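Side-chain contacts in protein (polyandrocarpa lectin) (Polyandrocarpa misakiensis, PDB 1BYF), which binds galactose in a calcium-dependent manner as a homodimeric C-type lectin and takes part in the tunicate's defence against microorganisms: residues Leu95-Trp100 against Asn104-Val109; Met12-Ala17 against Asp58-Gly63. All blocks are in the same frame, centred on the assembly; numbering follows the deposited sequence.

Contact 1: Leu95-Trp100 against Asn104-Val109; sequences LCVQIW and NLLDDV. With CA (calcium ion), chain C; ACT (acetate ion), chain F.
Gln98 and Asp107 face each other as a hydrogen-bonded pair of an antiparallel beta hairpin, and their side chains leave the sheet side by side. Backbone bonds set the register: Cys96 N gives to Val109 O at 2.8 Å and Val109 N returns to Cys96 O, while Gln98 and Asp107 exchange a second pair.

One polar side-chain bond bears on a metal ligand. Gln98 NE2 donates to Asp107 OD2 at 2.9 Å, in its own amide plane and on the anti lone pair of the oxygen, which leaves Asp107 OD1 to bind calcium at 2.2 Å. This bond should hold the carboxylate in rotation. Asp107 CG, anti to the backbone N (chi1 168°), sets the carboxylate beside the Gln98 amide. The same NE2 also donates to an acetate probably from the crystallisation liquor. Asp108 contributes its backbone O and OD1 to the ion, and Glu86 and Asn89 bind it too, in the carbohydrate-binding calcium site of the C-type lectin domain. Ser88 N donates to Asp108 OD1.

Trp100 packs beside Asp107, their CB atoms 3.6 Å apart. One ring face carries Asp107 OD2 and the acetate methyl, both toward the rim, with ring and carboxylate planes 33° apart.

On the face of Val97 and Ile99, which also bears Asp108, the apolar Leu106 CD2 meets Ile99 CG1 at 3.9 Å. Ile99 continues onto helix 36-49 and, with Val97, onto neighbouring strand 53-55.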
loop_
_atom_site.group_PDB
_atom_site.type_symbol
_atom_site.label_atom_id
_atom_site.label_comp_id
_atom_site.label_asym_id
_atom_site.label_seq_id
_atom_site.Cartn_x
_atom_site.Cartn_y
_atom_site.Cartn_z
ATOM N N LEU A 95 -17.752 -19.170 -2.962
ATOM C CA LEU A 95 -16.427 -18.802 -3.439
ATOM C C LEU A 95 -16.055 -17.348 -3.176
ATOM O O LEU A 95 -16.840 -16.424 -3.400
ATOM C CB LEU A 95 -16.320 -19.116 -4.935
ATOM C CG LEU A 95 -16.548 -20.600 -5.269
ATOM C CD1 LEU A 95 -16.890 -20.756 -6.740
ATOM C CD2 LEU A 95 -15.325 -21.426 -4.888
ATOM N N CYS A 96 -14.824 -17.197 -2.707
ATOM C CA CYS A 96 -14.243 -15.896 -2.391
ATOM C C CYS A 96 -13.085 -15.631 -3.337
ATOM O O CYS A 96 -12.558 -16.581 -3.920
ATOM C CB CYS A 96 -13.786 -15.887 -0.925
ATOM S SG CYS A 96 -15.230 -15.885 0.159
ATOM N N VAL A 97 -12.731 -14.365 -3.529
ATOM C CA VAL A 97 -11.685 -14.040 -4.494
ATOM C C VAL A 97 -10.430 -13.501 -3.822
ATOM O O VAL A 97 -10.459 -12.707 -2.885
ATOM C CB VAL A 97 -12.190 -13.045 -5.556
ATOM C CG1 VAL A 97 -11.138 -12.779 -6.631
ATOM C CG2 VAL A 97 -13.467 -13.568 -6.210
ATOM N N GLN A 98 -9.300 -13.976 -4.333
ATOM C CA GLN A 98 -8.002 -13.554 -3.852
ATOM C C GLN A 98 -7.117 -13.146 -5.032
ATOM O O GLN A 98 -7.399 -13.441 -6.190
ATOM C CB GLN A 98 -7.247 -14.705 -3.158
ATOM C CG GLN A 98 -7.031 -15.872 -4.129
ATOM C CD GLN A 98 -5.896 -16.788 -3.735
ATOM O OE1 GLN A 98 -5.154 -16.521 -2.787
ATOM N NE2 GLN A 98 -5.724 -17.882 -4.467
ATOM N N ILE A 99 -6.014 -12.516 -4.654
ATOM C CA ILE A 99 -4.938 -12.240 -5.596
ATOM C C ILE A 99 -4.017 -13.448 -5.337
ATOM O O ILE A 99 -3.457 -13.536 -4.254
ATOM C CB ILE A 99 -4.192 -10.926 -5.357
ATOM C CG1 ILE A 99 -5.045 -9.725 -5.758
ATOM C CG2 ILE A 99 -2.888 -10.933 -6.152
ATOM C CD1 ILE A 99 -4.549 -8.393 -5.243
ATOM N N TRP A 100 -3.990 -14.364 -6.284
ATOM C CA TRP A 100 -3.222 -15.600 -6.164
ATOM C C TRP A 100 -1.756 -15.415 -6.523
ATOM O O TRP A 100 -1.449 -14.971 -7.634
ATOM C CB TRP A 100 -3.885 -16.623 -7.087
ATOM C CG TRP A 100 -3.341 -18.012 -7.060
ATOM C CD1 TRP A 100 -2.567 -18.602 -6.103
ATOM C CD2 TRP A 100 -3.593 -19.026 -8.049
ATOM N NE1 TRP A 100 -2.301 -19.907 -6.441
ATOM C CE2 TRP A 100 -2.920 -20.189 -7.633
ATOM C CE3 TRP A 100 -4.306 -19.051 -9.250
ATOM C CZ2 TRP A 100 -2.940 -21.371 -8.371
ATOM C CZ3 TRP A 100 -4.322 -20.229 -9.980
ATOM C CH2 TRP A 100 -3.648 -21.378 -9.540
ATOM N N ASN A 104 -0.303 -13.655 -9.681
ATOM C CA ASN A 104 -0.472 -12.288 -9.197
ATOM C C ASN A 104 -1.695 -11.711 -9.913
ATOM O O ASN A 104 -1.749 -10.570 -10.352
ATOM C CB ASN A 104 0.750 -11.400 -9.337
ATOM C CG ASN A 104 0.683 -10.120 -8.525
ATOM O OD1 ASN A 104 1.085 -9.029 -8.965
ATOM N ND2 ASN A 104 0.153 -10.212 -7.316
ATOM N N LEU A 105 -2.711 -12.567 -10.009
ATOM C CA LEU A 105 -3.979 -12.252 -10.646
ATOM C C LEU A 105 -5.101 -12.903 -9.836
ATOM O O LEU A 105 -4.813 -13.714 -8.947
ATOM C CB LEU A 105 -4.021 -12.676 -12.107
ATOM C CG LEU A 105 -3.274 -11.829 -13.137
ATOM C CD1 LEU A 105 -3.402 -12.437 -14.532
ATOM C CD2 LEU A 105 -3.780 -10.393 -13.165
ATOM N N LEU A 106 -6.341 -12.539 -10.102
ATOM C CA LEU A 106 -7.465 -13.032 -9.321
ATOM C C LEU A 106 -7.736 -14.522 -9.481
ATOM O O LEU A 106 -7.442 -15.148 -10.492
ATOM C CB LEU A 106 -8.721 -12.215 -9.635
ATOM C CG LEU A 106 -8.647 -10.705 -9.422
ATOM C CD1 LEU A 106 -10.045 -10.115 -9.593
ATOM C CD2 LEU A 106 -8.095 -10.342 -8.046
ATOM N N ASP A 107 -8.313 -15.079 -8.422
ATOM C CA ASP A 107 -8.620 -16.510 -8.393
ATOM C C ASP A 107 -9.732 -16.779 -7.394
ATOM O O ASP A 107 -9.809 -16.098 -6.372
ATOM C CB ASP A 107 -7.345 -17.281 -8.039
ATOM C CG ASP A 107 -7.618 -18.737 -7.709
ATOM O OD1 ASP A 107 -8.306 -19.385 -8.534
ATOM O OD2 ASP A 107 -7.167 -19.202 -6.645
ATOM N N ASP A 108 -10.577 -17.762 -7.705
ATOM C CA ASP A 108 -11.654 -18.149 -6.805
ATOM C C ASP A 108 -11.172 -19.276 -5.888
ATOM O O ASP A 108 -10.523 -20.222 -6.321
ATOM C CB ASP A 108 -12.907 -18.590 -7.547
ATOM C CG ASP A 108 -12.706 -19.748 -8.506
ATOM O OD1 ASP A 108 -11.615 -19.941 -9.073
ATOM O OD2 ASP A 108 -13.694 -20.481 -8.715
ATOM N N VAL A 109 -11.480 -19.149 -4.608
ATOM C CA VAL A 109 -11.100 -20.122 -3.601
ATOM C C VAL A 109 -12.233 -20.286 -2.591
ATOM O O VAL A 109 -13.170 -19.487 -2.601
ATOM C CB VAL A 109 -9.853 -19.660 -2.814
ATOM C CG1 VAL A 109 -8.608 -19.705 -3.681
ATOM C CG2 VAL A 109 -10.056 -18.252 -2.268
HETATM CA CA CA C . -9.688 -21.145 -8.485
HETATM C C ACT F . -3.789 -21.150 -3.744
HETATM O O ACT F . -3.848 -20.051 -3.149
HETATM O OXT ACT F . -2.902 -21.991 -3.445
HETATM C CH3 ACT F . -5.042 -21.663 -4.466
#

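Contact 2: Met12-Ala17 against Asp58-Gly63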
loop_
_atom_site.group_PDB
_atom_site.type_symbol
_atom_site.label_atom_id
_atom_site.label_comp_id
_atom_site.label_asym_id
_atom_site.label_seq_id
_atom_site.Cartn_x
_atom_site.Cartn_y
_atom_site.Cartn_z
ATOM N N MET A 12 -5.728 -13.862 7.526
ATOM C CA MET A 12 -7.045 -14.171 8.029
ATOM C C MET A 12 -7.889 -14.847 6.932
ATOM O O MET A 12 -7.516 -14.776 5.766
ATOM C CB MET A 12 -7.837 -12.896 8.295
ATOM C CG MET A 12 -7.742 -12.145 9.587
ATOM S SD MET A 12 -7.873 -10.362 9.185
ATOM C CE MET A 12 -6.119 -10.000 9.101
ATOM N N ASN A 13 -9.045 -15.332 7.380
ATOM C CA ASN A 13 -10.000 -15.876 6.412
ATOM C C ASN A 13 -10.731 -14.671 5.809
ATOM O O ASN A 13 -10.541 -13.529 6.245
ATOM C CB ASN A 13 -10.952 -16.898 7.007
ATOM C CG ASN A 13 -11.783 -16.410 8.167
ATOM O OD1 ASN A 13 -12.134 -15.228 8.247
ATOM N ND2 ASN A 13 -12.114 -17.315 9.089
ATOM N N TYR A 14 -11.555 -14.912 4.811
ATOM C CA TYR A 14 -12.276 -13.863 4.110
ATOM C C TYR A 14 -13.217 -13.054 4.987
ATOM O O TYR A 14 -13.205 -11.816 4.900
ATOM C CB TYR A 14 -13.027 -14.497 2.938
ATOM C CG TYR A 14 -13.790 -13.514 2.084
ATOM C CD1 TYR A 14 -13.125 -12.770 1.123
ATOM C CD2 TYR A 14 -15.158 -13.319 2.245
ATOM C CE1 TYR A 14 -13.797 -11.865 0.326
ATOM C CE2 TYR A 14 -15.842 -12.417 1.447
ATOM C CZ TYR A 14 -15.158 -11.697 0.493
ATOM O OH TYR A 14 -15.808 -10.787 -0.308
ATOM N N ALA A 15 -14.020 -13.715 5.819
ATOM C CA ALA A 15 -14.939 -12.968 6.680
ATOM C C ALA A 15 -14.139 -12.021 7.578
ATOM O O ALA A 15 -14.456 -10.839 7.681
ATOM C CB ALA A 15 -15.804 -13.884 7.529
ATOM N N ASP A 16 -13.099 -12.550 8.211
ATOM C CA ASP A 16 -12.272 -11.766 9.118
ATOM C C ASP A 16 -11.576 -10.611 8.405
ATOM O O ASP A 16 -11.388 -9.556 9.009
ATOM C CB ASP A 16 -11.269 -12.658 9.847
ATOM C CG ASP A 16 -11.943 -13.565 10.867
ATOM O OD1 ASP A 16 -13.111 -13.309 11.231
ATOM O OD2 ASP A 16 -11.323 -14.550 11.313
ATOM N N ALA A 17 -11.217 -10.801 7.139
ATOM C CA ALA A 17 -10.581 -9.724 6.380
ATOM C C ALA A 17 -11.578 -8.571 6.227
ATOM O O ALA A 17 -11.208 -7.403 6.349
ATOM C CB ALA A 17 -10.102 -10.197 5.027
ATOM N N ASP A 58 -16.877 -11.936 -4.086
ATOM C CA ASP A 58 -17.319 -13.287 -3.730
ATOM C C ASP A 58 -18.613 -13.638 -4.456
ATOM O O ASP A 58 -19.179 -12.779 -5.141
ATOM C CB ASP A 58 -17.497 -13.368 -2.214
ATOM C CG ASP A 58 -18.564 -12.421 -1.697
ATOM O OD1 ASP A 58 -19.757 -12.647 -2.001
ATOM O OD2 ASP A 58 -18.244 -11.442 -0.991
ATOM N N ASN A 59 -19.063 -14.886 -4.340
ATOM C CA ASN A 59 -20.297 -15.311 -5.003
ATOM C C ASN A 59 -21.425 -15.547 -4.001
ATOM O O ASN A 59 -22.399 -16.241 -4.322
ATOM C CB ASN A 59 -20.023 -16.613 -5.771
ATOM C CG ASN A 59 -19.937 -17.844 -4.893
ATOM O OD1 ASN A 59 -19.860 -17.787 -3.662
ATOM N ND2 ASN A 59 -19.961 -19.018 -5.529
ATOM N N LEU A 60 -21.291 -15.045 -2.785
ATOM C CA LEU A 60 -22.235 -15.309 -1.714
ATOM C C LEU A 60 -23.661 -14.834 -1.906
ATOM O O LEU A 60 -24.574 -15.456 -1.332
ATOM C CB LEU A 60 -21.671 -14.775 -0.381
ATOM C CG LEU A 60 -20.257 -15.286 -0.048
ATOM C CD1 LEU A 60 -19.723 -14.636 1.224
ATOM C CD2 LEU A 60 -20.255 -16.805 0.110
ATOM N N GLN A 61 -23.892 -13.761 -2.650
ATOM C CA GLN A 61 -25.261 -13.293 -2.843
ATOM C C GLN A 61 -25.972 -14.082 -3.939
ATOM O O GLN A 61 -27.043 -14.646 -3.713
ATOM C CB GLN A 61 -25.309 -11.804 -3.197
ATOM C CG GLN A 61 -26.739 -11.279 -3.289
ATOM C CD GLN A 61 -26.789 -9.818 -3.684
ATOM O OE1 GLN A 61 -26.476 -8.943 -2.876
ATOM N NE2 GLN A 61 -27.180 -9.564 -4.928
ATOM N N ASP A 62 -25.369 -14.120 -5.122
ATOM C CA ASP A 62 -25.984 -14.779 -6.264
ATOM C C ASP A 62 -25.481 -16.162 -6.620
ATOM O O ASP A 62 -26.065 -16.767 -7.534
ATOM C CB ASP A 62 -25.872 -13.831 -7.472
ATOM C CG ASP A 62 -26.495 -12.470 -7.219
ATOM O OD1 ASP A 62 -27.299 -12.333 -6.270
ATOM O OD2 ASP A 62 -26.186 -11.515 -7.966
ATOM N N GLY A 63 -24.467 -16.728 -5.986
ATOM C CA GLY A 63 -23.942 -18.048 -6.240
ATOM C C GLY A 63 -23.235 -18.303 -7.555
ATOM O O GLY A 63 -23.112 -17.441 -8.425
#
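With CG anti to the backbone N (chi1 -178°), the ring of Tyr14 reaches out from the start of helix 14-22 to Asp58, whose own CG sits between its backbone N and carbonyl carbon (chi1 62°). Two classical local motifs, a helix N-cap and an Asx turn, lie on the two sides of this single polar bridge in the C-type lectin fold. The phenol OH donates to Asp58 OD2 at 2.6 Å, a short bond that uses the anti lone pair of the acceptor. Asp58 OD2 lies at the edge of the tyrosine ring, near its plane, whereas the carboxylate as a whole is turned 83° from that plane. The two side chains also cross at about a right angle.

Beyond the bridge there is little packing between the segments. Leu60 CD1 approaches Tyr14 CE2 obliquely at 4.5 Å, a loose apolar touch at the margin of the contact. Both oxygens of Asp58 are engaged: OD2 takes the phenol from the helix, and OD1 holds its own loop, a division that should restrict rotation of the carboxylate.

Tyr14 is buried, and its ring also packs edge-to-face with Trp54 and against Cys111, joining the first helix to the core of the domain. At the helix start, Asn13 OD1 accepts from Asp16 N at 2.8 Å, the capping bond. In the 58-63 loop, the Asx turn closes where Leu60 N donates to Asp58 OD1 at 3.0 Å, approaching on the anti side and somewhat out of the carboxylate plane.

Leu95 and Cys96 join the two contacts, whose centres lie 11 Å apart. Leu95 N, in contact 1, probably donates a hydrogen bond to Asn59 OD1 of contact 2 at 2.6 Å. Next to it, Cys96 SG packs against Tyr14 CD2 at 3.3 Å, and Asp58 CB lies against Leu95 O. The disulfide of Cys96 with Cys111 brings a further neighbour of Tyr14 into the same region. Their relation to the ligand site differs: contact 1 carries two of the residues that bind its calcium ion, while the nearest side-chain atom of Asp58 is about 13 Å from that ion and about 9 Å from the nearest side-chain atom of Asp108.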